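Local coordinates for protein branched-chain-amino-acid aminotransferase (Pseudomonas aeruginosa, PDB 6NST) that probably catalyses pyridoxal-phosphate-dependent amino transfer between leucine, isoleucine or valine and 2-oxoglutarate, serving the last steps of branched-chain amino acid biosynthesis, at residues 56-61 / 218-223; 200-205 / 247-252. The protein carries 1 engineered substitution. All blocks are in the same frame, centred on the assembly; numbering follows the deposited sequence.

Contact 1: residues 56-61 / 218-223; sequences QAHTDR and NGITRN. With SO4 (sulfate ion), chain G.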
# COMPACT_ATOMS: atom_id res chain seq x y z
N GLN A 56 4.17 -29.99 -23.27
CA GLN A 56 3.88 -30.44 -21.91
C GLN A 56 3.79 -29.26 -20.94
O GLN A 56 2.90 -29.23 -20.08
CB GLN A 56 4.95 -31.43 -21.46
CG GLN A 56 4.81 -31.92 -20.02
CD GLN A 56 3.65 -32.88 -19.82
OE1 GLN A 56 2.95 -33.23 -20.78
NE2 GLN A 56 3.44 -33.30 -18.58
N ALA A 57 4.69 -28.29 -21.07
CA ALA A 57 4.69 -27.15 -20.15
C ALA A 57 3.42 -26.32 -20.31
O ALA A 57 2.90 -25.78 -19.32
CB ALA A 57 5.93 -26.29 -20.36
N HIS A 58 2.92 -26.19 -21.53
CA HIS A 58 1.71 -25.41 -21.74
C HIS A 58 0.48 -26.17 -21.26
O HIS A 58 -0.46 -25.57 -20.71
CB HIS A 58 1.58 -25.02 -23.21
CG HIS A 58 2.52 -23.93 -23.62
ND1 HIS A 58 2.25 -22.59 -23.38
CD2 HIS A 58 3.72 -23.97 -24.23
CE1 HIS A 58 3.25 -21.86 -23.84
NE2 HIS A 58 4.16 -22.67 -24.36
N THR A 59 0.46 -27.49 -21.46
CA THR A 59 -0.65 -28.30 -20.96
C THR A 59 -0.63 -28.37 -19.44
O THR A 59 -1.69 -28.31 -18.80
CB THR A 59 -0.59 -29.70 -21.57
OG1 THR A 59 -0.78 -29.61 -22.99
CG2 THR A 59 -1.67 -30.60 -20.98
N ASP A 60 0.56 -28.48 -18.84
CA ASP A 60 0.65 -28.51 -17.38
C ASP A 60 0.21 -27.18 -16.78
O ASP A 60 -0.42 -27.16 -15.72
CB ASP A 60 2.08 -28.84 -16.95
CG ASP A 60 2.42 -30.31 -17.09
OD1 ASP A 60 1.49 -31.11 -17.31
OD2 ASP A 60 3.61 -30.66 -16.97
N ARG A 61 0.55 -26.07 -17.43
CA ARG A 61 0.13 -24.78 -16.91
C ARG A 61 -1.37 -24.58 -17.06
O ARG A 61 -1.99 -23.93 -16.21
CB ARG A 61 0.90 -23.65 -17.60
CG ARG A 61 0.76 -22.31 -16.90
CD ARG A 61 1.73 -21.29 -17.47
NE ARG A 61 1.42 -20.95 -18.86
CZ ARG A 61 2.14 -20.11 -19.59
NH1 ARG A 61 1.78 -19.85 -20.85
NH2 ARG A 61 3.20 -19.51 -19.07
N ASN A 218 4.74 -16.27 -14.64
CA ASN A 218 5.86 -17.19 -14.79
C ASN A 218 5.84 -17.71 -16.23
O ASN A 218 5.40 -18.83 -16.52
CB ASN A 218 5.77 -18.33 -13.78
CG ASN A 218 7.06 -19.12 -13.66
OD1 ASN A 218 7.93 -19.05 -14.53
ND2 ASN A 218 7.18 -19.89 -12.58
N GLY A 219 6.32 -16.88 -17.15
CA GLY A 219 6.21 -17.19 -18.56
C GLY A 219 7.09 -18.37 -18.95
O GLY A 219 8.24 -18.49 -18.53
N ILE A 220 6.53 -19.25 -19.78
CA ILE A 220 7.28 -20.40 -20.27
C ILE A 220 8.45 -19.94 -21.13
O ILE A 220 9.55 -20.51 -21.05
CB ILE A 220 6.35 -21.37 -21.02
CG1 ILE A 220 5.34 -21.99 -20.06
CG2 ILE A 220 7.15 -22.45 -21.74
CD1 ILE A 220 4.37 -22.95 -20.71
N THR A 221 8.24 -18.91 -21.95
CA THR A 221 9.34 -18.37 -22.74
C THR A 221 10.40 -17.75 -21.85
O THR A 221 11.60 -17.85 -22.14
CB THR A 221 8.81 -17.33 -23.74
OG1 THR A 221 7.69 -17.88 -24.45
CG2 THR A 221 9.90 -16.94 -24.73
N ARG A 222 9.98 -17.10 -20.77
CA ARG A 222 10.93 -16.61 -19.77
C ARG A 222 11.74 -17.76 -19.19
O ARG A 222 12.95 -17.64 -18.99
CB ARG A 222 10.19 -15.86 -18.67
CG ARG A 222 11.05 -15.47 -17.48
CD ARG A 222 10.18 -14.96 -16.34
NE ARG A 222 10.97 -14.44 -15.24
CZ ARG A 222 11.47 -15.19 -14.26
NH1 ARG A 222 11.25 -16.50 -14.25
NH2 ARG A 222 12.18 -14.63 -13.30
N ASN A 223 11.08 -18.90 -18.92
CA ASN A 223 11.79 -20.05 -18.36
C ASN A 223 12.78 -20.63 -19.35
O ASN A 223 13.85 -21.11 -18.96
CB ASN A 223 10.78 -21.11 -17.91
CG ASN A 223 11.45 -22.32 -17.29
OD1 ASN A 223 11.89 -23.23 -18.00
ND2 ASN A 223 11.54 -22.34 -15.97
S SO4 G . 4.49 -17.15 -22.19
O1 SO4 G . 4.28 -18.31 -21.33
O2 SO4 G . 3.61 -17.23 -23.35
O3 SO4 G . 4.20 -15.93 -21.44
O4 SO4 G . 5.88 -17.13 -22.64
O HOH W 1 3.14 -19.08 -15.69
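I220 fills the tight part of this contact, its side chain meeting the H58 ring with one carbon and the R61 guanidinium with the next. Its CD1 stands over the centre of the imidazole, 3.4 Å from the ring centroid and only 8° off the ring normal, a CH-pi contact. The methyl gets there because the chain from CA through CG1 is fully extended (chi2 180°). The same CD1 lies 3.7 Å from A57 CB. One bond back, CG1 sits 3.4 Å above the plane of the R61 guanidinium, near its rim. E39 accepts from H58 ND1 and pairs with R61 NE, which should limit the rotation of both flat groups.

The edge of that guanidinium turns to the sulfate, whose O1 lies in its plane and accepts from R61 NH1 at 3.0 Å and R61 NH2 at 2.8 Å. I220 N gives O1 a third bond (2.9 Å), while T221 N and T221 OG1 both bond to O4. The ion thus rests on the N-terminus of helix 220-231, with G219 as N-cap and T257 OG1 as a further donor. This resembles the cofactor-phosphate cup of class-IV aminotransferases, and K160, the probable cofactor lysine, is close to R61.

The N218 side is looser: the residue is poorly ordered, and R61 NH2 reaches N218 O through a weak, bent bond (3.4 Å, 135°).

Contact 2: residues 200-205 / 247-252; sequences IFIIKD and YIADEA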
# COMPACT_ATOMS: atom_id res chain seq x y z
N ILE A 200 9.82 -9.30 -19.25
CA ILE A 200 10.80 -8.30 -19.64
C ILE A 200 12.15 -8.66 -19.05
O ILE A 200 12.25 -9.19 -17.94
CB ILE A 200 10.35 -6.88 -19.21
CG1 ILE A 200 11.27 -5.82 -19.83
CG2 ILE A 200 10.31 -6.75 -17.70
CD1 ILE A 200 10.71 -4.41 -19.75
N PHE A 201 13.21 -8.39 -19.82
CA PHE A 201 14.58 -8.60 -19.40
C PHE A 201 15.38 -7.34 -19.70
O PHE A 201 15.08 -6.61 -20.64
CB PHE A 201 15.23 -9.79 -20.14
CG PHE A 201 14.69 -11.14 -19.74
CD1 PHE A 201 13.45 -11.56 -20.18
CD2 PHE A 201 15.45 -11.99 -18.95
CE1 PHE A 201 12.96 -12.81 -19.82
CE2 PHE A 201 14.97 -13.23 -18.59
CZ PHE A 201 13.72 -13.64 -19.03
N ILE A 202 16.40 -7.09 -18.88
CA ILE A 202 17.35 -6.02 -19.14
C ILE A 202 18.76 -6.57 -18.94
O ILE A 202 18.98 -7.52 -18.19
CB ILE A 202 17.12 -4.78 -18.24
CG1 ILE A 202 17.38 -5.10 -16.77
CG2 ILE A 202 15.70 -4.24 -18.42
CD1 ILE A 202 17.24 -3.90 -15.86
N ILE A 203 19.71 -5.97 -19.65
CA ILE A 203 21.12 -6.34 -19.58
C ILE A 203 21.91 -5.10 -19.17
O ILE A 203 21.71 -4.02 -19.73
CB ILE A 203 21.64 -6.91 -20.91
CG1 ILE A 203 21.14 -8.34 -21.13
CG2 ILE A 203 23.16 -6.88 -20.95
CD1 ILE A 203 19.75 -8.43 -21.73
N LYS A 204 22.80 -5.27 -18.19
CA LYS A 204 23.66 -4.18 -17.74
C LYS A 204 25.04 -4.77 -17.48
O LYS A 204 25.20 -5.61 -16.58
CB LYS A 204 23.10 -3.51 -16.48
CG LYS A 204 23.87 -2.28 -16.03
CD LYS A 204 23.96 -1.25 -17.14
CE LYS A 204 24.64 0.03 -16.66
NZ LYS A 204 23.84 0.73 -15.61
N ASP A 205 26.03 -4.35 -18.27
CA ASP A 205 27.41 -4.80 -18.13
C ASP A 205 27.53 -6.31 -18.29
O ASP A 205 28.23 -6.99 -17.53
CB ASP A 205 28.02 -4.33 -16.81
CG ASP A 205 27.99 -2.82 -16.66
OD1 ASP A 205 28.15 -2.12 -17.68
OD2 ASP A 205 27.80 -2.34 -15.52
N TYR A 247 15.77 2.38 -17.85
CA TYR A 247 16.21 3.49 -18.70
C TYR A 247 17.71 3.43 -18.96
O TYR A 247 18.17 3.77 -20.06
CB TYR A 247 15.86 4.83 -18.06
CG TYR A 247 14.38 5.12 -17.87
CD1 TYR A 247 13.40 4.35 -18.50
CD2 TYR A 247 13.96 6.17 -17.06
CE1 TYR A 247 12.05 4.62 -18.32
CE2 TYR A 247 12.62 6.45 -16.87
CZ TYR A 247 11.67 5.67 -17.50
OH TYR A 247 10.33 5.95 -17.32
N ILE A 248 18.50 3.00 -17.97
CA ILE A 248 19.95 3.04 -18.06
C ILE A 248 20.54 1.65 -18.31
O ILE A 248 21.74 1.44 -18.11
CB ILE A 248 20.57 3.68 -16.81
CG1 ILE A 248 20.22 2.86 -15.56
CG2 ILE A 248 20.11 5.12 -16.67
CD1 ILE A 248 20.82 3.40 -14.28
N ALA A 249 19.73 0.70 -18.75
CA ALA A 249 20.25 -0.62 -19.10
C ALA A 249 20.94 -0.58 -20.45
O ALA A 249 20.65 0.27 -21.30
CB ALA A 249 19.13 -1.66 -19.11
N ASP A 250 21.87 -1.52 -20.65
CA ASP A 250 22.54 -1.64 -21.95
C ASP A 250 21.60 -2.23 -22.99
O ASP A 250 21.59 -1.79 -24.15
CB ASP A 250 23.79 -2.50 -21.83
CG ASP A 250 24.84 -1.89 -20.91
OD1 ASP A 250 24.87 -0.65 -20.78
OD2 ASP A 250 25.62 -2.66 -20.32
N GLU A 251 20.80 -3.22 -22.61
CA GLU A 251 19.86 -3.88 -23.50
C GLU A 251 18.55 -4.11 -22.76
O GLU A 251 18.48 -4.01 -21.53
CB GLU A 251 20.40 -5.22 -24.02
CG GLU A 251 21.71 -5.14 -24.76
CD GLU A 251 22.25 -6.51 -25.13
OE1 GLU A 251 23.45 -6.76 -24.90
OE2 GLU A 251 21.46 -7.33 -25.64
N ALA A 252 17.51 -4.44 -23.52
CA ALA A 252 16.22 -4.80 -22.96
C ALA A 252 15.43 -5.54 -24.02
O ALA A 252 15.50 -5.19 -25.20
CB ALA A 252 15.45 -3.57 -22.47
O HOH W 2 26.88 -0.09 -19.06
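D205 N points almost straight at D250 OD2 (2.7 Å, 172° at the hydrogen), meeting it on the anti side and 32° out of the carboxylate plane. With CG beside its own backbone N (chi1 -63°), the D250 carboxylate is held up to the turn that ends strand 199-204. A water donates to both D205 OD1 and D250 OD1, linking two like-charged groups.

Inward, the backbones pair antiparallel: I203 N bonds E251 O at 3.0 Å, and E251 N returns a bond to I203 O at 3.1 Å. I203 O also takes a weak bond from D250 N (2.7 Å), so two successive residues face one, which is a classic beta bulge where strand 251-256 begins. The bulge leads back through A249 and I248 to helix 243-247. K204 bends over this connection, and its NZ makes a weak bond to I248 O (3.3 Å), with a long, weak ion pair to D64 of a second subunit.

Packing differs on the two faces of the sheet. On one, I203 CB rests 3.8 Å from E251 CB, and the E251 carboxylate goes on to accept from V280 N and T281 N in the first turn of helix 279-292. On the other, I202 CG2 approaches A252 CB at 4.1 Å, and A249 CB, from the loop before the strand, lies 3.8 Å from I202 CB.

In the fold
The centre of contact 1 lies about 9 Å from the centre of the chain, that of contact 2 about 21 Å, yet contact 2 is the more buried of the two; contact 1 is partly buried beside the bound anion. They share no helix or strand. Contact 1 joins helices 55-68 and 220-231 through side chains and helix-end N-H groups around a sulfate, whereas contact 2 pairs neighbouring strands of the mixed sheet largely through backbone bonds. Helix 220-231 connects them by packing on that sheet: R222 CG meets F201 CZ at 3.6 Å. Other chains pack on Y247 and I248 and come within a long, weak ion pair of K204, but none touches contact 1.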